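PDB 7LCE: D-glucosaminate-6-phosphate ammonia lyase from Salmonella typhimurium, which belongs to the selenocysteine synthase-like family of pyridoxal phosphate enzymes with the aminotransferase fold and carries its cofactor covalently bound as an imine. Local coordinates for residues K13-C18 and G325-Y330; I299-V304 and L343-V348. All blocks are in the same frame, centred on the assembly; numbering follows the deposited sequence.

Contact 1: K13-C18 and G325-Y330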
ATOM      1  N   LYS A  13     -32.097  43.291  27.525  1.00 67.70           N
ATOM      2  CA  LYS A  13     -31.603  44.430  26.766  1.00 72.33           C
ATOM      3  C   LYS A  13     -30.100  44.549  26.976  1.00 65.79           C
ATOM      4  O   LYS A  13     -29.624  44.576  28.117  1.00 73.17           O
ATOM      5  CB  LYS A  13     -32.311  45.712  27.200  1.00 70.44           C
ATOM      6  CG  LYS A  13     -31.750  46.973  26.573  1.00 71.25           C
ATOM      7  CD  LYS A  13     -32.533  48.204  26.996  1.00 68.18           C
ATOM      8  CE  LYS A  13     -31.905  49.462  26.421  1.00 76.90           C
ATOM      9  NZ  LYS A  13     -31.865  49.411  24.931  1.00 82.24           N
ATOM     10  N   VAL A  14     -29.348  44.618  25.882  1.00 62.87           N
ATOM     11  CA  VAL A  14     -27.890  44.609  25.927  1.00 61.17           C
ATOM     12  C   VAL A  14     -27.373  45.995  25.568  1.00 64.21           C
ATOM     13  O   VAL A  14     -27.830  46.603  24.591  1.00 72.05           O
ATOM     14  CB  VAL A  14     -27.307  43.546  24.980  1.00 56.04           C
ATOM     15  CG1 VAL A  14     -25.790  43.574  25.026  1.00 60.06           C
ATOM     16  CG2 VAL A  14     -27.835  42.167  25.343  1.00 69.23           C
ATOM     17  N   ILE A  15     -26.419  46.487  26.353  1.00 64.01           N
ATOM     18  CA  ILE A  15     -25.707  47.725  26.064  1.00 61.07           C
ATOM     19  C   ILE A  15     -24.251  47.364  25.818  1.00 63.05           C
ATOM     20  O   ILE A  15     -23.568  46.867  26.723  1.00 66.25           O
ATOM     21  CB  ILE A  15     -25.829  48.742  27.208  1.00 60.05           C
ATOM     22  CG1 ILE A  15     -27.296  49.055  27.495  1.00 64.73           C
ATOM     23  CG2 ILE A  15     -25.071  50.018  26.865  1.00 70.21           C
ATOM     24  CD1 ILE A  15     -27.486  50.118  28.554  1.00 63.59           C
ATOM     25  N   ASN A  16     -23.774  47.626  24.608  1.00 58.75           N
ATOM     26  CA  ASN A  16     -22.441  47.219  24.190  1.00 59.50           C
ATOM     27  C   ASN A  16     -21.487  48.392  24.344  1.00 70.16           C
ATOM     28  O   ASN A  16     -21.662  49.431  23.700  1.00 79.36           O
ATOM     29  CB  ASN A  16     -22.447  46.727  22.744  1.00 67.96           C
ATOM     30  CG  ASN A  16     -21.141  46.067  22.347  1.00 83.83           C
ATOM     31  OD1 ASN A  16     -20.095  46.309  22.954  1.00 79.24           O
ATOM     32  ND2 ASN A  16     -21.194  45.233  21.316  1.00 84.62           N
ATOM     33  N   ALA A  17     -20.459  48.208  25.171  1.00 67.30           N
ATOM     34  CA  ALA A  17     -19.419  49.210  25.348  1.00 67.02           C
ATOM     35  C   ALA A  17     -18.028  48.602  25.234  1.00 76.17           C
ATOM     36  O   ALA A  17     -17.044  49.267  25.579  1.00 76.39           O
ATOM     37  CB  ALA A  17     -19.573  49.922  26.696  1.00 59.03           C
ATOM     38  N   CYS A  18     -17.921  47.360  24.763  1.00 83.74           N
ATOM     39  CA  CYS A  18     -16.638  46.699  24.564  1.00 83.44           C
ATOM     40  C   CYS A  18     -16.144  46.805  23.126  1.00 82.13           C
ATOM     41  O   CYS A  18     -14.972  47.120  22.897  1.00 93.00           O
ATOM     42  CB  CYS A  18     -16.740  45.227  24.980  1.00 62.04           C
ATOM     43  SG  CYS A  18     -15.150  44.378  25.117  1.00 99.05           S
ATOM     44  N   GLY A 325     -26.604  42.203  35.451  1.00 82.96           N
ATOM     45  CA  GLY A 325     -27.804  42.946  35.786  1.00 80.96           C
ATOM     46  C   GLY A 325     -28.927  42.711  34.792  1.00 75.40           C
ATOM     47  O   GLY A 325     -28.763  42.100  33.738  1.00 66.47           O
ATOM     48  N   GLU A 326     -30.110  43.219  35.157  1.00 81.85           N
ATOM     49  CA  GLU A 326     -31.279  43.079  34.293  1.00 72.19           C
ATOM     50  C   GLU A 326     -31.042  43.726  32.934  1.00 82.41           C
ATOM     51  O   GLU A 326     -31.562  43.249  31.917  1.00 74.92           O
ATOM     52  CB  GLU A 326     -32.510  43.669  34.986  1.00 88.03           C
ATOM     53  CG  GLU A 326     -33.826  43.411  34.273  1.00120.02           C
ATOM     54  CD  GLU A 326     -34.962  44.252  34.825  1.00127.90           C
ATOM     55  OE1 GLU A 326     -34.713  45.062  35.744  1.00102.60           O
ATOM     56  OE2 GLU A 326     -36.105  44.090  34.349  1.00147.31           O
ATOM     57  N   ILE A 327     -30.271  44.808  32.896  1.00 86.37           N
ATOM     58  CA  ILE A 327     -29.758  45.375  31.654  1.00 68.91           C
ATOM     59  C   ILE A 327     -28.308  44.918  31.539  1.00 73.31           C
ATOM     60  O   ILE A 327     -27.457  45.324  32.338  1.00 79.25           O
ATOM     61  CB  ILE A 327     -29.866  46.905  31.631  1.00 57.01           C
ATOM     62  CG1 ILE A 327     -31.324  47.351  31.758  1.00 61.36           C
ATOM     63  CG2 ILE A 327     -29.258  47.455  30.351  1.00 65.73           C
ATOM     64  CD1 ILE A 327     -32.218  46.842  30.655  1.00 97.95           C
ATOM     65  N   ALA A 328     -28.025  44.064  30.557  1.00 71.78           N
ATOM     66  CA  ALA A 328     -26.687  43.508  30.374  1.00 53.60           C
ATOM     67  C   ALA A 328     -25.770  44.567  29.771  1.00 69.67           C
ATOM     68  O   ALA A 328     -25.930  44.942  28.605  1.00 83.12           O
ATOM     69  CB  ALA A 328     -26.747  42.270  29.486  1.00 66.22           C
ATOM     70  N   ILE A 329     -24.808  45.044  30.557  1.00 61.23           N
ATOM     71  CA  ILE A 329     -23.864  46.072  30.128  1.00 66.39           C
ATOM     72  C   ILE A 329     -22.487  45.434  29.984  1.00 64.15           C
ATOM     73  O   ILE A 329     -21.906  44.962  30.970  1.00 63.22           O
ATOM     74  CB  ILE A 329     -23.823  47.255  31.105  1.00 79.42           C
ATOM     75  CG1 ILE A 329     -25.186  47.950  31.162  1.00 57.72           C
ATOM     76  CG2 ILE A 329     -22.734  48.236  30.707  1.00 62.42           C
ATOM     77  CD1 ILE A 329     -25.374  48.811  32.385  1.00 61.32           C
ATOM     78  N   TYR A 330     -21.970  45.420  28.756  1.00 64.17           N
ATOM     79  CA  TYR A 330     -20.685  44.802  28.440  1.00 68.15           C
ATOM     80  C   TYR A 330     -19.646  45.901  28.239  1.00 73.81           C
ATOM     81  O   TYR A 330     -19.701  46.646  27.255  1.00 72.23           O
ATOM     82  CB  TYR A 330     -20.802  43.920  27.199  1.00 68.36           C
ATOM     83  CG  TYR A 330     -21.572  42.637  27.427  1.00 56.19           C
ATOM     84  CD1 TYR A 330     -22.959  42.616  27.368  1.00 50.93           C
ATOM     85  CD2 TYR A 330     -20.910  41.447  27.699  1.00 57.57           C
ATOM     86  CE1 TYR A 330     -23.666  41.446  27.578  1.00 67.25           C
ATOM     87  CE2 TYR A 330     -21.608  40.271  27.909  1.00 55.69           C
ATOM     88  CZ  TYR A 330     -22.985  40.275  27.848  1.00 68.60           C
ATOM     89  OH  TYR A 330     -23.685  39.105  28.056  1.00 65.85           O
TER

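Contact 2: I299-V304 and L343-V348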
ATOM      1  N   ILE A 299     -10.148  57.781  18.377  1.00114.59           N
ATOM      2  CA  ILE A 299     -10.974  56.899  19.196  1.00104.81           C
ATOM      3  C   ILE A 299     -10.764  57.262  20.658  1.00102.45           C
ATOM      4  O   ILE A 299      -9.663  57.100  21.200  1.00 93.70           O
ATOM      5  CB  ILE A 299     -10.651  55.418  18.954  1.00116.42           C
ATOM      6  CG1 ILE A 299     -10.562  55.126  17.456  1.00111.52           C
ATOM      7  CG2 ILE A 299     -11.683  54.525  19.627  1.00 99.62           C
ATOM      8  CD1 ILE A 299      -9.972  53.779  17.141  1.00108.12           C
ATOM      9  N   TRP A 300     -11.820  57.777  21.285  1.00 95.18           N
ATOM     10  CA  TRP A 300     -11.822  58.190  22.680  1.00 78.00           C
ATOM     11  C   TRP A 300     -12.667  57.216  23.491  1.00 73.99           C
ATOM     12  O   TRP A 300     -13.718  56.760  23.028  1.00 65.81           O
ATOM     13  CB  TRP A 300     -12.378  59.608  22.813  1.00 82.22           C
ATOM     14  CG  TRP A 300     -11.659  60.592  21.943  1.00 88.65           C
ATOM     15  CD1 TRP A 300     -11.968  60.922  20.655  1.00 94.48           C
ATOM     16  CD2 TRP A 300     -10.509  61.370  22.291  1.00 87.13           C
ATOM     17  NE1 TRP A 300     -11.081  61.855  20.178  1.00 92.61           N
ATOM     18  CE2 TRP A 300     -10.176  62.150  21.163  1.00 94.21           C
ATOM     19  CE3 TRP A 300      -9.727  61.485  23.444  1.00 86.43           C
ATOM     20  CZ2 TRP A 300      -9.098  63.031  21.157  1.00104.04           C
ATOM     21  CZ3 TRP A 300      -8.658  62.362  23.436  1.00109.87           C
ATOM     22  CH2 TRP A 300      -8.353  63.124  22.301  1.00115.48           C
ATOM     23  N   ARG A 301     -12.205  56.891  24.698  1.00 70.46           N
ATOM     24  CA  ARG A 301     -12.892  55.938  25.558  1.00 59.22           C
ATOM     25  C   ARG A 301     -12.931  56.471  26.982  1.00 67.22           C
ATOM     26  O   ARG A 301     -12.085  57.275  27.380  1.00 78.44           O
ATOM     27  CB  ARG A 301     -12.205  54.563  25.548  1.00 57.83           C
ATOM     28  CG  ARG A 301     -12.168  53.877  24.193  1.00 84.51           C
ATOM     29  CD  ARG A 301     -11.427  52.548  24.265  1.00 95.59           C
ATOM     30  NE  ARG A 301     -11.401  51.860  22.979  1.00105.86           N
ATOM     31  CZ  ARG A 301     -10.389  51.905  22.123  1.00118.46           C
ATOM     32  NH1 ARG A 301      -9.298  52.608  22.377  1.00112.09           N
ATOM     33  NH2 ARG A 301     -10.473  51.222  20.984  1.00121.90           N
ATOM     34  N   ILE A 302     -13.921  56.011  27.746  1.00 57.92           N
ATOM     35  CA  ILE A 302     -14.112  56.431  29.132  1.00 55.94           C
ATOM     36  C   ILE A 302     -13.503  55.357  30.021  1.00 63.07           C
ATOM     37  O   ILE A 302     -14.103  54.303  30.253  1.00 72.85           O
ATOM     38  CB  ILE A 302     -15.586  56.672  29.473  1.00 56.76           C
ATOM     39  CG1 ILE A 302     -16.194  57.741  28.564  1.00 62.28           C
ATOM     40  CG2 ILE A 302     -15.737  57.071  30.935  1.00 56.61           C
ATOM     41  CD1 ILE A 302     -17.701  57.824  28.668  1.00 54.93           C
ATOM     42  N   ARG A 303     -12.302  55.628  30.518  1.00 61.19           N
ATOM     43  CA  ARG A 303     -11.629  54.724  31.436  1.00 59.02           C
ATOM     44  C   ARG A 303     -12.180  54.928  32.841  1.00 67.92           C
ATOM     45  O   ARG A 303     -12.163  56.045  33.367  1.00 79.04           O
ATOM     46  CB  ARG A 303     -10.122  54.969  31.401  1.00 58.48           C
ATOM     47  CG  ARG A 303      -9.316  54.103  32.340  1.00 82.62           C
ATOM     48  CD  ARG A 303      -7.832  54.380  32.175  1.00 93.23           C
ATOM     49  NE  ARG A 303      -7.494  55.760  32.497  1.00107.20           N
ATOM     50  CZ  ARG A 303      -6.329  56.327  32.219  1.00103.17           C
ATOM     51  NH1 ARG A 303      -5.361  55.657  31.615  1.00108.94           N
ATOM     52  NH2 ARG A 303      -6.127  57.596  32.561  1.00101.16           N
ATOM     53  N   VAL A 304     -12.659  53.847  33.452  1.00 58.55           N
ATOM     54  CA  VAL A 304     -13.278  53.891  34.773  1.00 65.16           C
ATOM     55  C   VAL A 304     -12.394  53.101  35.724  1.00 69.85           C
ATOM     56  O   VAL A 304     -12.161  51.903  35.516  1.00 78.63           O
ATOM     57  CB  VAL A 304     -14.706  53.324  34.755  1.00 52.97           C
ATOM     58  CG1 VAL A 304     -15.347  53.468  36.125  1.00 63.11           C
ATOM     59  CG2 VAL A 304     -15.540  54.022  33.697  1.00 57.81           C
ATOM     60  N   LEU A 343     -15.158  51.804  28.675  1.00 52.48           N
ATOM     61  CA  LEU A 343     -16.389  51.808  27.896  1.00 64.24           C
ATOM     62  C   LEU A 343     -16.090  52.409  26.532  1.00 69.37           C
ATOM     63  O   LEU A 343     -15.661  53.565  26.440  1.00 70.17           O
ATOM     64  CB  LEU A 343     -17.507  52.596  28.588  1.00 61.45           C
ATOM     65  CG  LEU A 343     -18.113  52.206  29.942  1.00 57.89           C
ATOM     66  CD1 LEU A 343     -17.097  52.114  31.058  1.00 81.66           C
ATOM     67  CD2 LEU A 343     -19.188  53.217  30.307  1.00 59.87           C
ATOM     68  N   ASP A 344     -16.331  51.634  25.477  1.00 75.29           N
ATOM     69  CA  ASP A 344     -16.109  52.100  24.116  1.00 61.95           C
ATOM     70  C   ASP A 344     -17.413  52.701  23.610  1.00 68.77           C
ATOM     71  O   ASP A 344     -18.388  51.959  23.415  1.00 78.70           O
ATOM     72  CB  ASP A 344     -15.660  50.954  23.222  1.00 81.56           C
ATOM     73  CG  ASP A 344     -15.051  51.429  21.918  1.00 84.83           C
ATOM     74  OD1 ASP A 344     -15.383  52.548  21.474  1.00 81.58           O
ATOM     75  OD2 ASP A 344     -14.239  50.679  21.336  1.00 91.79           O
ATOM     76  N   PRO A 345     -17.485  54.015  23.384  1.00 61.55           N
ATOM     77  CA  PRO A 345     -18.772  54.640  23.040  1.00 66.51           C
ATOM     78  C   PRO A 345     -19.242  54.361  21.624  1.00 70.06           C
ATOM     79  O   PRO A 345     -20.372  54.738  21.286  1.00 84.29           O
ATOM     80  CB  PRO A 345     -18.491  56.132  23.238  1.00 68.59           C
ATOM     81  CG  PRO A 345     -17.033  56.259  22.922  1.00 62.29           C
ATOM     82  CD  PRO A 345     -16.389  54.999  23.442  1.00 53.05           C
ATOM     83  N   ARG A 346     -18.421  53.725  20.788  1.00 64.23           N
ATOM     84  CA  ARG A 346     -18.789  53.535  19.389  1.00 64.77           C
ATOM     85  C   ARG A 346     -20.006  52.626  19.244  1.00 76.08           C
ATOM     86  O   ARG A 346     -20.857  52.857  18.377  1.00 86.43           O
ATOM     87  CB  ARG A 346     -17.588  52.990  18.614  1.00 54.08           C
ATOM     88  CG  ARG A 346     -16.394  53.943  18.632  1.00 58.33           C
ATOM     89  CD  ARG A 346     -15.180  53.388  17.899  1.00 62.04           C
ATOM     90  NE  ARG A 346     -14.486  52.374  18.684  1.00 89.37           N
ATOM     91  CZ  ARG A 346     -13.470  51.646  18.243  1.00 94.26           C
ATOM     92  NH1 ARG A 346     -12.988  51.800  17.021  1.00 95.18           N
ATOM     93  NH2 ARG A 346     -12.918  50.745  19.051  1.00100.25           N
ATOM     94  N   THR A 347     -20.117  51.600  20.084  1.00 74.83           N
ATOM     95  CA  THR A 347     -21.261  50.696  20.046  1.00 72.84           C
ATOM     96  C   THR A 347     -22.399  51.130  20.962  1.00 72.95           C
ATOM     97  O   THR A 347     -23.451  50.482  20.965  1.00 75.16           O
ATOM     98  CB  THR A 347     -20.832  49.272  20.418  1.00 72.36           C
ATOM     99  OG1 THR A 347     -20.173  49.282  21.689  1.00 79.63           O
ATOM    100  CG2 THR A 347     -19.884  48.712  19.369  1.00 78.33           C
ATOM    101  N   VAL A 348     -22.218  52.193  21.740  1.00 77.36           N
ATOM    102  CA  VAL A 348     -23.261  52.667  22.646  1.00 67.66           C
ATOM    103  C   VAL A 348     -24.215  53.569  21.876  1.00 63.39           C
ATOM    104  O   VAL A 348     -23.784  54.467  21.144  1.00 86.40           O
ATOM    105  CB  VAL A 348     -22.648  53.406  23.847  1.00 57.47           C
ATOM    106  CG1 VAL A 348     -23.732  53.790  24.844  1.00 65.28           C
ATOM    107  CG2 VAL A 348     -21.581  52.555  24.515  1.00 63.85           C
TER

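Contact 1: K13-C18 and G325-Y330
Lys13 and Ile327 lie side by side and point the same way, Ile327 CD1 resting 3.6 Å from Lys13 CB. The lysine has CG anti to its backbone N (chi1 173°) and runs straight as far as CE, keeping CD along the same methyl; the ammonium end then bends away to a long, weak ion pair with Glu352. Lys13 O accepts Ala328 N at 3.0 Å in a bent bond. Val14 emerges on the face that also bears Ala328 and Tyr330, and its CG1 meets the tyrosine ring obliquely, 3.8 Å from Tyr330 CD1. A second subunit packs on part of that face: its Glu46 hydrogen-bonds Tyr330 OH and its Val45 touches Val14. Ile15 bonds with both its backbone groups: Ile15 N to Ala328 O at 2.8 Å (172° at the hydrogen) and Ile15 O to Tyr330 N at 3.0 Å, equally straight. This is a parallel two-stranded ladder, its strands 14° apart, joining the start of the chain to the C-terminal domain, as in many enzymes of this fold. On the opposite face Ile15 CD1 reaches across to Ile327 CG2 at 3.7 Å, while Ile329 lies alongside with its CG1; Leu355 and Ile356 of helix 352-365 pack against Ile15. The Asn16 amide reaches forward along its own chain: ND2 bonds to Gly19 O, and OD1 closes an Asx turn. Within that turn Ala17 N donates to Tyr330 O at 2.7 Å, and Cys18 N donates to Asn16 OD1 at 3.0 Å.

Contact 2: I299-V304 and L343-V348
Asp344 OD2 is gripped by two arginines, one from each segment. Arg346 NH2 meets the syn lone pair of Asp344 OD2 at 2.6 Å, the oxygen lying in the guanidinium plane, while Arg346 NE bonds to Asp344 OD1 at 2.9 Å: a side-on, two-nitrogen salt bridge. From across the contact Arg301 NE adds a weak, long bond to Asp344 OD2 at 3.5 Å, its guanidinium turned 79° from the carboxylate. The two cations are thus gathered round one anion, and Arg301 NH1 has its stronger partner in Asp293, by a salt bridge. With CG anti to its carbonyl carbon (chi1 -62°) and an extended chain, Arg301 carries NE out to the aspartate. Ile299 lays its CG2 over the centre of the Arg346 guanidinium, 3.7 Å from Arg346 CZ, an apolar cover for one face of that guanidinium. The network sits where strand 340-343 ends beside strand 300-306 of an antiparallel sheet, the latter being its central strand. Ile302 and Leu343 form a hydrogen-bonded pair: Ile302 N donates to Leu343 O at 3.3 Å, and Leu343 N returns to Ile302 O at 3.1 Å. Two residues further on, the Val304 side chain crosses that of Leu343, with Val304 CG2 3.6 Å from Leu343 CD1; helix 270-282 packs on Ile302 and Val304. The chain leaves the strand after Leu343, and Pro345 CD comes to 3.2 Å from Trp300 O.

How the contacts relate
The two contacts, their centres 13 Å apart, touch directly. Ala17 O of contact 1 faces Asp344 N of contact 2 at 2.5 Å, a probable hydrogen bond, and Asn16 O probably bonds to Thr347 OG1, also at 2.5 Å. Through these the end of strand 13-17 is fastened to the loop that follows strand 340-343, tying the parallel pair to the antiparallel sheet. Helix 352-365 packs against Ile15 in contact 1 and Leu343 in contact 2. The cofactor-bearing Lys213 belongs to neither contact; it follows strand 206-210 of the separate seven-stranded sheet. A calcium ion lies about 8 Å from the Trp300 side chain.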